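Local coordinates for protein Co-type Nitrile Hydratase beta subunit (Pseudomonas putida, PDB 3QYH) that forms, with its alpha-subunit partner, a cobalt-type nitrile hydratase that probably hydrates nitriles to the corresponding amides, at residues Phe51-Ile55 with Leu71-Phe76; Ala129-Val133 with Val161-His165; Lys136-Leu140 with Asp214-Ala219; Val145-Arg149 with Pro171-His176; Tyr153-Gly159 with Phe190-Trp196. One frame throughout, in Å; residues are numbered along the deposited sequence. Where two conformers were deposited one is given.

Contact 1 of 5, residues Phe51-Ile55 with Leu71-Phe76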
# COMPACT_ATOMS: atom_id res chain seq x y z
N PHE B 51 13.85 -0.78 1.83
CA PHE B 51 13.27 -1.67 0.82
C PHE B 51 12.60 -0.81 -0.25
O PHE B 51 12.87 -0.97 -1.46
CB PHE B 51 12.27 -2.65 1.47
CG PHE B 51 11.49 -3.48 0.49
CD1 PHE B 51 10.25 -3.06 0.05
CD2 PHE B 51 12.00 -4.68 0.03
CE1 PHE B 51 9.52 -3.84 -0.86
CE2 PHE B 51 11.29 -5.46 -0.88
CZ PHE B 51 10.05 -5.05 -1.32
N ARG B 52 11.76 0.12 0.17
CA ARG B 52 11.09 0.99 -0.81
C ARG B 52 12.09 1.75 -1.66
O ARG B 52 11.92 1.86 -2.87
CB ARG B 52 10.16 2.00 -0.12
CG ARG B 52 8.96 1.37 0.59
CD ARG B 52 7.88 2.41 0.83
NE ARG B 52 6.67 1.81 1.41
CZ ARG B 52 6.45 1.72 2.71
NH1 ARG B 52 7.35 2.20 3.58
NH2 ARG B 52 5.35 1.15 3.16
N HIS B 53 13.13 2.30 -1.03
CA HIS B 53 14.06 3.14 -1.77
C HIS B 53 14.95 2.33 -2.72
O HIS B 53 15.45 2.86 -3.71
CB HIS B 53 14.93 3.98 -0.81
CG HIS B 53 15.76 5.00 -1.50
ND1 HIS B 53 15.24 5.91 -2.40
CD2 HIS B 53 17.09 5.27 -1.43
CE1 HIS B 53 16.20 6.68 -2.86
NE2 HIS B 53 17.34 6.32 -2.28
N SER B 54 15.15 1.06 -2.40
CA SER B 54 15.86 0.16 -3.30
C SER B 54 15.09 -0.00 -4.61
O SER B 54 15.68 0.03 -5.68
CB SER B 54 16.09 -1.20 -2.63
OG SER B 54 16.67 -2.10 -3.55
N ILE B 55 13.77 -0.15 -4.51
CA ILE B 55 12.92 -0.23 -5.70
C ILE B 55 12.99 1.08 -6.48
O ILE B 55 13.10 1.07 -7.71
CB ILE B 55 11.47 -0.55 -5.32
CG1 ILE B 55 11.36 -2.01 -4.84
CG2 ILE B 55 10.51 -0.33 -6.51
CD1 ILE B 55 9.99 -2.36 -4.24
N LEU B 71 10.07 -6.47 -9.05
CA LEU B 71 10.64 -5.35 -8.30
C LEU B 71 11.19 -5.85 -6.95
O LEU B 71 12.27 -5.46 -6.52
CB LEU B 71 9.60 -4.25 -8.04
CG LEU B 71 8.75 -3.87 -9.26
CD1 LEU B 71 7.76 -2.79 -8.85
CD2 LEU B 71 9.63 -3.41 -10.41
N TRP B 72 10.44 -6.71 -6.28
CA TRP B 72 10.90 -7.26 -5.01
C TRP B 72 12.14 -8.11 -5.21
O TRP B 72 13.10 -8.03 -4.42
CB TRP B 72 9.80 -8.11 -4.37
CG TRP B 72 8.66 -7.33 -3.80
CD1 TRP B 72 8.27 -6.07 -4.15
CD2 TRP B 72 7.74 -7.76 -2.78
NE1 TRP B 72 7.17 -5.69 -3.41
CE2 TRP B 72 6.83 -6.70 -2.56
CE3 TRP B 72 7.61 -8.94 -2.03
CZ2 TRP B 72 5.79 -6.79 -1.63
CZ3 TRP B 72 6.58 -9.03 -1.11
CH2 TRP B 72 5.68 -7.97 -0.91
N LEU B 73 12.13 -8.95 -6.24
CA LEU B 73 13.27 -9.81 -6.54
C LEU B 73 14.53 -8.95 -6.72
O LEU B 73 15.61 -9.31 -6.24
CB LEU B 73 13.01 -10.66 -7.79
CG LEU B 73 14.22 -11.44 -8.32
CD1 LEU B 73 14.77 -12.41 -7.27
CD2 LEU B 73 13.87 -12.18 -9.58
N HIS B 74 14.37 -7.82 -7.40
CA HIS B 74 15.48 -6.88 -7.60
C HIS B 74 16.03 -6.41 -6.27
O HIS B 74 17.26 -6.38 -6.09
CB HIS B 74 15.07 -5.66 -8.45
CG HIS B 74 16.06 -4.53 -8.39
ND1 HIS B 74 17.05 -4.36 -9.34
CD2 HIS B 74 16.25 -3.55 -7.47
CE1 HIS B 74 17.78 -3.31 -9.02
NE2 HIS B 74 17.32 -2.80 -7.89
N VAL B 75 15.15 -6.06 -5.34
CA VAL B 75 15.61 -5.58 -4.04
C VAL B 75 16.42 -6.67 -3.35
O VAL B 75 17.50 -6.40 -2.82
CB VAL B 75 14.43 -5.17 -3.12
CG1 VAL B 75 14.95 -4.74 -1.76
CG2 VAL B 75 13.63 -4.06 -3.75
N PHE B 76 15.92 -7.90 -3.35
CA PHE B 76 16.61 -8.97 -2.64
C PHE B 76 18.02 -9.19 -3.23
O PHE B 76 18.98 -9.39 -2.50
CB PHE B 76 15.79 -10.27 -2.66
CG PHE B 76 14.39 -10.11 -2.09
CD1 PHE B 76 13.34 -10.91 -2.55
CD2 PHE B 76 14.13 -9.17 -1.10
CE1 PHE B 76 12.05 -10.78 -2.02
CE2 PHE B 76 12.84 -9.02 -0.58
CZ PHE B 76 11.80 -9.81 -1.05
O HOH W 1 18.12 -0.64 -6.41
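F51 drives the rim of its ring into the indole of W72, an edge-to-face pair with the planes at 85° and the five-membered ring as target. The point of the wedge is CZ, 3.5 Å from W72 CD1 and lying over one face of the indole. With CG anti to the backbone N (chi1 173°), the phenyl ring leaves helix 48-56 in the direction of helix 68-82, where its CD2 also meets V75 CG1 at 3.5 Å and its CE2 reaches F76. The tightest spot is the aliphatic one beside it: I55 CG1 presses on V75 CG2 at 3.2 Å, closer than carbons usually come. A branched valine suits this place, since CG1 serves F51 while CG2 serves I55, and the small S54 lets the two helices, crossing at 107°, come together. On the other side packing gives way to water. There S54 O and H74 NE2 share one water, which donates to the carbonyl at 2.6 Å and lies in the imidazole plane 2.7 Å from NE2. A hydrocarbon core thus joins the helices, and their polar groups meet through a solvent molecule at the margin, so the direct hold is almost wholly apolar.

Contact 2 of 5, residues Ala129-Val133 with Val161-His165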
# COMPACT_ATOMS: atom_id res chain seq x y z
N ALA B 129 3.84 18.73 17.44
CA ALA B 129 3.04 19.08 16.28
C ALA B 129 3.02 20.60 16.12
O ALA B 129 2.70 21.32 17.08
CB ALA B 129 1.63 18.55 16.42
N ARG B 130 3.38 21.10 14.94
CA ARG B 130 3.29 22.53 14.66
C ARG B 130 1.92 22.91 14.12
O ARG B 130 1.57 24.08 14.11
CB ARG B 130 4.35 22.94 13.63
CG ARG B 130 5.76 22.92 14.14
CD ARG B 130 6.68 23.52 13.06
NE ARG B 130 6.73 22.66 11.89
CZ ARG B 130 7.07 23.06 10.66
NH1 ARG B 130 7.37 24.34 10.42
NH2 ARG B 130 7.11 22.18 9.67
N PHE B 131 1.15 21.94 13.64
CA PHE B 131 -0.11 22.24 12.99
C PHE B 131 -1.33 21.59 13.66
O PHE B 131 -1.25 20.54 14.29
CB PHE B 131 -0.04 21.86 11.50
CG PHE B 131 1.20 22.37 10.82
CD1 PHE B 131 1.33 23.71 10.51
CD2 PHE B 131 2.25 21.51 10.53
CE1 PHE B 131 2.49 24.18 9.91
CE2 PHE B 131 3.41 21.99 9.93
CZ PHE B 131 3.52 23.32 9.62
N ALA B 132 -2.48 22.23 13.50
CA ALA B 132 -3.72 21.71 14.05
C ALA B 132 -4.66 21.48 12.89
O ALA B 132 -4.51 22.11 11.84
CB ALA B 132 -4.32 22.72 15.02
N VAL B 133 -5.64 20.60 13.06
CA VAL B 133 -6.57 20.44 11.95
C VAL B 133 -7.28 21.77 11.68
O VAL B 133 -7.57 22.52 12.61
CB VAL B 133 -7.54 19.20 12.06
CG1 VAL B 133 -7.07 18.18 13.07
CG2 VAL B 133 -8.99 19.59 12.18
N VAL B 161 -4.88 20.91 6.69
CA VAL B 161 -4.70 19.79 7.61
C VAL B 161 -6.09 19.31 8.03
O VAL B 161 -6.90 20.09 8.54
CB VAL B 161 -3.87 20.19 8.84
CG1 VAL B 161 -3.77 19.00 9.83
CG2 VAL B 161 -2.48 20.67 8.42
N VAL B 162 -6.39 18.04 7.79
CA VAL B 162 -7.71 17.50 8.17
C VAL B 162 -7.62 16.40 9.25
O VAL B 162 -8.61 16.12 9.92
CB VAL B 162 -8.52 16.99 6.96
CG1 VAL B 162 -8.98 18.16 6.08
CG2 VAL B 162 -7.73 15.96 6.13
N ILE B 163 -6.45 15.79 9.41
CA ILE B 163 -6.22 14.83 10.48
C ILE B 163 -4.80 14.93 10.99
O ILE B 163 -3.85 14.99 10.19
CB ILE B 163 -6.40 13.36 10.02
CG1 ILE B 163 -7.73 13.14 9.32
CG2 ILE B 163 -6.21 12.39 11.21
CD1 ILE B 163 -7.88 11.75 8.70
N ASP B 164 -4.63 14.92 12.31
CA ASP B 164 -3.30 14.73 12.88
C ASP B 164 -3.26 13.28 13.38
O ASP B 164 -3.97 12.93 14.31
CB ASP B 164 -3.06 15.72 14.03
CG ASP B 164 -1.76 15.49 14.76
OD1 ASP B 164 -1.05 14.49 14.48
OD2 ASP B 164 -1.44 16.33 15.63
N HIS B 165 -2.43 12.44 12.77
CA HIS B 165 -2.39 11.01 13.13
C HIS B 165 -1.50 10.69 14.32
O HIS B 165 -1.45 9.55 14.77
CB HIS B 165 -1.96 10.17 11.92
CG HIS B 165 -2.93 10.21 10.80
ND1 HIS B 165 -4.10 9.47 10.79
CD2 HIS B 165 -2.93 10.91 9.63
CE1 HIS B 165 -4.77 9.72 9.68
NE2 HIS B 165 -4.08 10.59 8.96
O HOH W 2 -2.70 18.70 15.78
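V133 packs against V161, inside strand 158-168, with both backbone and side chain. Its CA makes a CH...O contact with V161 O at 3.4 Å, bent at the hydrogen (128°) and so a modest attraction at most. Beyond it CB rests over two carbonyl oxygens, 3.7 Å from V161 O and 3.9 Å from V162 O. Both methyls remain near V162 O, and CG1 in addition comes 4.1 Å from D164 N. A short branched side chain suits this exposed place, where its methyls meet mainly backbone atoms of the strand. V161 answers from the strand: its CB sits 3.6 Å from A132 O, and its CG2, anti to the carbonyl carbon, touches F131 CB at 4.1 Å. Further along, one water donates to both F131 O and D164 OD2, the latter at 2.7 Å, while D164 OD1 is taken up by G166 and H184. V162 and I163 both face T187, a classic beta bulge in the pairing with strand 183-191. The irregular segment 129-133, which follows helix 111-117 and leads into strand 136-139, runs beside the bulged strand, with F131 turned to V137, L216 and P218.

Contact 3 of 5, residues Lys136-Leu140 with Asp214-Ala219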
# COMPACT_ATOMS: atom_id res chain seq x y z
N LYS B 136 -4.08 25.95 7.29
CA LYS B 136 -3.68 25.92 5.89
C LYS B 136 -2.17 25.75 5.87
O LYS B 136 -1.46 26.45 6.59
CB LYS B 136 -4.05 27.22 5.17
CG LYS B 136 -5.54 27.56 5.20
CD LYS B 136 -6.39 26.54 4.45
CE LYS B 136 -6.17 26.59 2.96
NZ LYS B 136 -6.62 27.88 2.36
N VAL B 137 -1.69 24.81 5.08
CA VAL B 137 -0.26 24.56 5.00
C VAL B 137 0.19 24.50 3.55
O VAL B 137 -0.60 24.20 2.66
CB VAL B 137 0.14 23.23 5.70
CG1 VAL B 137 -0.06 23.32 7.23
CG2 VAL B 137 -0.65 22.07 5.12
N ARG B 138 1.47 24.80 3.31
CA ARG B 138 2.05 24.62 1.99
C ARG B 138 3.14 23.56 2.08
O ARG B 138 3.93 23.54 3.02
CB ARG B 138 2.61 25.93 1.44
CG ARG B 138 3.00 25.86 -0.04
CD ARG B 138 3.71 27.14 -0.52
NE ARG B 138 2.88 28.33 -0.36
CZ ARG B 138 2.01 28.76 -1.27
NH1 ARG B 138 1.84 28.10 -2.40
NH2 ARG B 138 1.30 29.86 -1.03
N VAL B 139 3.17 22.67 1.09
CA VAL B 139 4.20 21.64 1.03
C VAL B 139 5.49 22.27 0.53
O VAL B 139 5.49 22.95 -0.49
CB VAL B 139 3.79 20.50 0.08
CG1 VAL B 139 4.90 19.43 0.02
CG2 VAL B 139 2.45 19.90 0.53
N LEU B 140 6.57 22.05 1.26
CA LEU B 140 7.85 22.63 0.88
C LEU B 140 8.34 22.09 -0.46
O LEU B 140 8.16 20.92 -0.79
CB LEU B 140 8.91 22.38 1.97
CG LEU B 140 8.62 23.02 3.33
CD1 LEU B 140 9.70 22.64 4.34
CD2 LEU B 140 8.53 24.53 3.20
N ASP B 214 7.67 18.19 9.11
CA ASP B 214 8.68 19.04 8.49
C ASP B 214 8.68 19.04 6.96
O ASP B 214 9.58 19.60 6.35
CB ASP B 214 10.08 18.82 9.07
CG ASP B 214 10.68 17.48 8.69
OD1 ASP B 214 10.07 16.73 7.89
OD2 ASP B 214 11.77 17.16 9.20
N TYR B 215 7.66 18.43 6.34
CA TYR B 215 7.44 18.57 4.90
C TYR B 215 6.68 19.86 4.65
O TYR B 215 6.50 20.28 3.50
CB TYR B 215 6.56 17.43 4.37
CG TYR B 215 7.21 16.07 4.19
CD1 TYR B 215 8.51 15.81 4.59
CD2 TYR B 215 6.47 15.03 3.63
CE1 TYR B 215 9.08 14.52 4.41
CE2 TYR B 215 7.00 13.76 3.45
CZ TYR B 215 8.30 13.50 3.83
OH TYR B 215 8.78 12.21 3.64
N LEU B 216 6.20 20.48 5.72
CA LEU B 216 5.21 21.56 5.61
C LEU B 216 5.68 22.89 6.19
O LEU B 216 6.61 22.93 7.00
CB LEU B 216 3.90 21.16 6.29
CG LEU B 216 3.31 19.80 5.91
CD1 LEU B 216 2.14 19.46 6.82
CD2 LEU B 216 2.88 19.78 4.44
N GLU B 217 5.01 23.97 5.78
CA GLU B 217 5.15 25.28 6.41
C GLU B 217 3.77 25.91 6.42
O GLU B 217 2.93 25.52 5.62
CB GLU B 217 6.10 26.19 5.62
CG GLU B 217 5.52 26.68 4.31
CD GLU B 217 6.49 27.56 3.52
OE1 GLU B 217 7.55 27.96 4.06
OE2 GLU B 217 6.19 27.85 2.35
N PRO B 218 3.54 26.89 7.33
CA PRO B 218 2.26 27.61 7.36
C PRO B 218 2.01 28.26 6.02
O PRO B 218 2.96 28.76 5.41
CB PRO B 218 2.49 28.68 8.43
CG PRO B 218 3.57 28.15 9.29
CD PRO B 218 4.46 27.33 8.39
N ALA B 219 0.78 28.21 5.53
CA ALA B 219 0.50 28.77 4.22
C ALA B 219 0.57 30.30 4.25
O ALA B 219 0.30 30.92 5.28
CB ALA B 219 -0.85 28.32 3.71
OXT ALA B 219 0.90 30.95 3.25
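Four backbone hydrogen bonds tie K136-L140 to the C-terminal residues. R138 and E217 form the antiparallel hydrogen-bonded pair, R138 N giving to E217 O at 2.8 Å and E217 N to R138 O at 3.0 Å. L140 N continues the ladder with a nearly straight bond (174°) to Y215 O, and A219 N closes it on K136 O, approaching from above the carbonyl plane. Apolar contacts gather on the face of V139 and L216, where V139 CG2 meets L216 CD2 at 3.9 Å; V137 CG2 touches the other methyl, CD1. Beta-branched V137 and V139 favour the extended backbone, and with L216 they fill this buried side with hydrocarbon. The opposite face carries charge. R138 and E217 lie side by side there without a salt bridge, the arginine's end being uncertain because it takes two conformers. L140 is the lid at the end: its CG lies 3.5 Å from Y215 O, and CD2 covers the E217 carboxylate stem, 3.7 Å from CD. Replacing this leucine with an alanine would probably leave the aliphatic part of E217 uncovered and its carboxylate freer to turn. The first and last strands in chain order, paired antiparallel, with a 3-10 turn leading into the last, are consistent with the SH3-like barrel expected of this C-terminal family region.

Contact 4 of 5, residues Val145-Arg149 with Pro171-His176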
# COMPACT_ATOMS: atom_id res chain seq x y z
N VAL B 145 17.65 13.67 -3.47
CA VAL B 145 17.98 12.53 -4.31
C VAL B 145 17.68 11.24 -3.56
O VAL B 145 17.49 10.19 -4.18
CB VAL B 145 19.45 12.54 -4.75
CG1 VAL B 145 19.73 13.76 -5.61
CG2 VAL B 145 20.36 12.51 -3.54
N GLY B 146 17.63 11.32 -2.24
CA GLY B 146 17.32 10.16 -1.41
C GLY B 146 15.83 9.95 -1.22
O GLY B 146 14.99 10.55 -1.90
N HIS B 147 15.48 9.08 -0.28
CA HIS B 147 14.11 8.61 -0.12
C HIS B 147 13.24 9.70 0.52
O HIS B 147 13.66 10.32 1.50
CB HIS B 147 14.09 7.34 0.75
CG HIS B 147 12.72 6.74 0.93
ND1 HIS B 147 11.96 6.28 -0.13
CD2 HIS B 147 12.00 6.51 2.05
CE1 HIS B 147 10.82 5.78 0.34
NE2 HIS B 147 10.82 5.91 1.65
N THR B 148 12.04 9.93 -0.02
CA THR B 148 11.09 10.85 0.60
C THR B 148 9.67 10.44 0.26
O THR B 148 9.45 9.70 -0.72
CB THR B 148 11.33 12.32 0.15
OG1 THR B 148 10.65 13.22 1.05
CG2 THR B 148 10.84 12.55 -1.29
N ARG B 149 8.69 10.90 1.05
CA ARG B 149 7.30 10.50 0.80
C ARG B 149 6.39 11.66 0.42
O ARG B 149 5.16 11.51 0.47
CB ARG B 149 6.70 9.76 2.03
CG ARG B 149 7.47 8.50 2.43
CD ARG B 149 7.45 7.45 1.29
NE ARG B 149 6.14 6.82 1.19
CZ ARG B 149 5.80 5.92 0.28
NH1 ARG B 149 6.66 5.52 -0.65
NH2 ARG B 149 4.58 5.41 0.32
N PRO B 171 10.61 8.41 7.28
CA PRO B 171 11.24 7.54 6.28
C PRO B 171 12.47 8.19 5.66
O PRO B 171 13.42 7.47 5.37
CB PRO B 171 10.15 7.36 5.21
CG PRO B 171 8.90 7.78 5.87
CD PRO B 171 9.28 8.86 6.84
N ASP B 172 12.48 9.52 5.50
CA ASP B 172 13.63 10.19 4.88
C ASP B 172 14.93 9.90 5.61
O ASP B 172 15.99 9.80 4.99
CB ASP B 172 13.43 11.71 4.81
CG ASP B 172 12.13 12.10 4.14
OD1 ASP B 172 12.15 12.97 3.25
OD2 ASP B 172 11.06 11.54 4.51
N THR B 173 14.87 9.79 6.93
CA THR B 173 16.07 9.49 7.70
C THR B 173 16.25 7.98 7.91
O THR B 173 17.37 7.46 7.88
CB THR B 173 16.04 10.22 9.05
OG1 THR B 173 14.78 9.97 9.70
CG2 THR B 173 16.20 11.73 8.84
N ALA B 174 15.14 7.27 8.12
CA ALA B 174 15.23 5.84 8.42
C ALA B 174 15.74 5.04 7.23
O ALA B 174 16.30 3.98 7.41
CB ALA B 174 13.88 5.31 8.88
N ALA B 175 15.51 5.52 6.02
CA ALA B 175 15.99 4.81 4.84
C ALA B 175 17.50 4.97 4.64
O ALA B 175 18.09 4.29 3.81
CB ALA B 175 15.25 5.28 3.58
N HIS B 176 18.11 5.90 5.36
CA HIS B 176 19.51 6.28 5.08
C HIS B 176 20.42 6.23 6.32
O HIS B 176 21.39 6.99 6.43
CB HIS B 176 19.58 7.67 4.41
CG HIS B 176 18.88 7.73 3.09
ND1 HIS B 176 19.42 7.19 1.94
CD2 HIS B 176 17.68 8.25 2.74
CE1 HIS B 176 18.58 7.38 0.93
NE2 HIS B 176 17.52 8.02 1.39
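H147 turns its CG anti to the backbone N (chi1 -177°), which carries the imidazole over to P171 and A175, while H176, its CG anti to the carbonyl carbon (chi1 -62°), swings its ring toward the loop and presents NE2 to it. The result is a nearly linear bond: H147 N gives its hydrogen to H176 NE2 at 2.8 Å (177°), close to the ring plane, which implies that NE2 is probably unprotonated. Glycine suits position 146, because its CA already lies 3.5 Å from H176 NE2 and a CB would collide with it. The H147 ring is held at its edge, CD2 being 3.7 Å from P171 O, and its CB rests on the A175 methyl; its ND1 bonds E56. T148 supplies the second polar link. Its OG1 donates to D172 OD1 at 2.7 Å on the syn side, though tilted out of the carboxylate plane; OD2 is bonded by Y215. A CH...O contact from D172 CA to H147 O, 3.4 Å, adds to the grip. R149 lays its CG on P171 CG, and its bent chain sends the guanidinium to the partner subunit, where NH2 bonds a modified side chain. Through R149 the loop reaches the cobalt site, while P171 and D172 of the short helix pack against that loop, consistent with the nitrile hydratase active centre lying between its two subunits.

Contact 5 of 5, residues Tyr153-Gly159 with Phe190-Trp196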
# COMPACT_ATOMS: atom_id res chain seq x y z
N TYR B 153 3.82 15.82 -7.17
CA TYR B 153 2.60 16.56 -7.51
C TYR B 153 2.06 17.46 -6.38
O TYR B 153 1.21 18.31 -6.62
CB TYR B 153 1.49 15.63 -8.05
CG TYR B 153 0.77 14.78 -7.01
CD1 TYR B 153 1.15 13.44 -6.78
CD2 TYR B 153 -0.29 15.30 -6.26
CE1 TYR B 153 0.50 12.66 -5.81
CE2 TYR B 153 -0.96 14.52 -5.32
CZ TYR B 153 -0.56 13.21 -5.09
OH TYR B 153 -1.23 12.46 -4.14
N THR B 154 2.56 17.27 -5.16
CA THR B 154 2.12 18.08 -4.02
C THR B 154 3.04 19.27 -3.71
O THR B 154 2.66 20.18 -2.97
CB THR B 154 2.00 17.24 -2.71
OG1 THR B 154 3.29 16.85 -2.27
CG2 THR B 154 1.10 16.00 -2.89
N ARG B 155 4.25 19.26 -4.27
CA ARG B 155 5.26 20.22 -3.82
C ARG B 155 4.91 21.67 -4.20
O ARG B 155 4.53 21.96 -5.33
CB ARG B 155 6.66 19.79 -4.30
CG ARG B 155 7.05 18.46 -3.70
CD ARG B 155 8.42 17.99 -4.12
NE ARG B 155 8.52 16.53 -3.97
CZ ARG B 155 9.45 15.79 -4.57
NH1 ARG B 155 10.37 16.37 -5.34
NH2 ARG B 155 9.47 14.48 -4.41
N GLY B 156 5.03 22.57 -3.24
CA GLY B 156 4.64 23.95 -3.45
C GLY B 156 3.15 24.21 -3.37
O GLY B 156 2.71 25.36 -3.50
N LYS B 157 2.35 23.16 -3.16
CA LYS B 157 0.90 23.35 -3.19
C LYS B 157 0.34 23.60 -1.78
O LYS B 157 0.96 23.22 -0.78
CB LYS B 157 0.20 22.15 -3.83
CG LYS B 157 0.67 21.83 -5.25
CD LYS B 157 0.40 23.00 -6.17
CE LYS B 157 0.43 22.60 -7.65
NZ LYS B 157 1.68 21.93 -8.02
N VAL B 158 -0.83 24.23 -1.72
CA VAL B 158 -1.42 24.62 -0.44
C VAL B 158 -2.62 23.73 -0.14
O VAL B 158 -3.50 23.55 -0.98
CB VAL B 158 -1.90 26.10 -0.46
CG1 VAL B 158 -2.85 26.40 0.70
CG2 VAL B 158 -0.70 27.06 -0.46
N GLY B 159 -2.65 23.18 1.07
CA GLY B 159 -3.79 22.35 1.45
C GLY B 159 -4.21 22.60 2.89
O GLY B 159 -3.63 23.43 3.59
N PHE B 190 -6.17 18.68 -0.47
CA PHE B 190 -5.90 19.62 -1.56
C PHE B 190 -7.08 19.61 -2.50
O PHE B 190 -7.61 18.55 -2.79
CB PHE B 190 -4.66 19.17 -2.36
CG PHE B 190 -3.40 19.12 -1.56
CD1 PHE B 190 -2.99 17.94 -0.96
CD2 PHE B 190 -2.59 20.24 -1.44
CE1 PHE B 190 -1.81 17.87 -0.22
CE2 PHE B 190 -1.41 20.20 -0.68
CZ PHE B 190 -1.01 19.01 -0.09
N THR B 191 -7.48 20.77 -3.00
CA THR B 191 -8.54 20.79 -4.01
C THR B 191 -7.97 20.36 -5.34
O THR B 191 -6.79 20.54 -5.61
CB THR B 191 -9.13 22.20 -4.22
OG1 THR B 191 -8.09 23.06 -4.70
CG2 THR B 191 -9.70 22.76 -2.92
N SER B 192 -8.83 19.82 -6.18
CA SER B 192 -8.44 19.43 -7.53
C SER B 192 -7.83 20.61 -8.30
O SER B 192 -6.86 20.46 -9.04
CB SER B 192 -9.66 18.86 -8.26
OG SER B 192 -9.35 18.47 -9.58
N VAL B 193 -8.41 21.80 -8.12
CA VAL B 193 -7.91 22.98 -8.84
C VAL B 193 -6.52 23.36 -8.38
O VAL B 193 -5.67 23.72 -9.17
CB VAL B 193 -8.88 24.18 -8.72
CG1 VAL B 193 -8.29 25.42 -9.38
CG2 VAL B 193 -10.20 23.85 -9.37
N GLU B 194 -6.28 23.29 -7.08
CA GLU B 194 -4.96 23.61 -6.56
C GLU B 194 -3.90 22.67 -7.15
O GLU B 194 -2.81 23.11 -7.53
CB GLU B 194 -4.92 23.51 -5.04
CG GLU B 194 -3.51 23.65 -4.45
CD GLU B 194 -3.00 25.11 -4.47
OE1 GLU B 194 -3.78 26.04 -4.79
OE2 GLU B 194 -1.82 25.34 -4.15
N LEU B 195 -4.20 21.38 -7.23
CA LEU B 195 -3.19 20.45 -7.75
C LEU B 195 -2.99 20.54 -9.26
O LEU B 195 -1.87 20.52 -9.73
CB LEU B 195 -3.50 19.01 -7.37
CG LEU B 195 -3.59 18.68 -5.88
CD1 LEU B 195 -3.82 17.19 -5.78
CD2 LEU B 195 -2.32 19.09 -5.14
N TRP B 196 -4.07 20.65 -10.02
CA TRP B 196 -4.03 20.42 -11.46
C TRP B 196 -4.41 21.62 -12.32
O TRP B 196 -4.29 21.55 -13.54
CB TRP B 196 -4.92 19.22 -11.84
CG TRP B 196 -4.70 18.03 -10.93
CD1 TRP B 196 -5.62 17.46 -10.08
CD2 TRP B 196 -3.48 17.29 -10.77
NE1 TRP B 196 -5.04 16.40 -9.41
CE2 TRP B 196 -3.73 16.28 -9.80
CE3 TRP B 196 -2.21 17.37 -11.34
CZ2 TRP B 196 -2.75 15.37 -9.41
CZ3 TRP B 196 -1.23 16.46 -10.94
CH2 TRP B 196 -1.51 15.47 -9.99
O HOH W 3 0.54 19.27 -9.14
O HOH W 4 -5.99 22.94 -1.55
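E194 reaches back from its helix to take the backbone N-H of V158, OE2 accepting at 2.8 Å from well above the carboxylate plane. CG stands anti to the backbone N (chi1 173°) and the chain then bends at chi2, bringing E194 CG 3.5 Å from V158 O. K157 folds over the same helix: its CE sits 3.3 Å from E194 O, and NZ, too far from the carboxylate for an ion pair, gives a hydrogen to a water that in turn donates to Y153 O and L195 O. The F190 ring packs against the backbone after the turn, its CD2 3.5 Å from V158 O and its edge toward K157 O. Here G159 is needed, since a CB would strike F190 CE2. An alanine in place of E194 would probably leave V158 N without its acceptor and uncover the side of K157. Consistent with an SH3-like barrel, the type II turn T154-K157, which leads into strand 158-168, is set against the helix following strand 183-191. Farther along, Y153 CB meets W196 CH2 at 3.6 Å, the two rings at 27° but slid apart, and L195 CD1 comes to the edge of the tyrosine ring. Helix 192-196 is itself started by T191, the N-cap, whose OG1 accepts from E194 N at 3.0 Å, helping fix the glutamate's backbone. Y153 OH and W196 NE1 bond the chain of the other subunit.

Contacts 2, 3 and 5 belong to one antiparallel sheet: contact 3 pairs its strand 136-139 with 216-218, contact 2 lies on strand 158-168, and contact 5 uses the same strand's start. Contacts 2 and 3 are centred 11 Å apart and joined by R130 NH2 to L216 O at 2.8 Å; V137 O to G159 N, also 2.8 Å, ties contact 3 to contact 5. Contact 4 bridges to the helical part, 14 Å from contact 1 between centres, with H53 CD2 against H176 CE1 at 3.5 Å. Y215 OH, 2.9 Å from R149 N, links contact 3 to contact 4, whose R149 side chain is about 5 Å from cobalt; the side chain of W72 in contact 1 is about 9 Å from the ion.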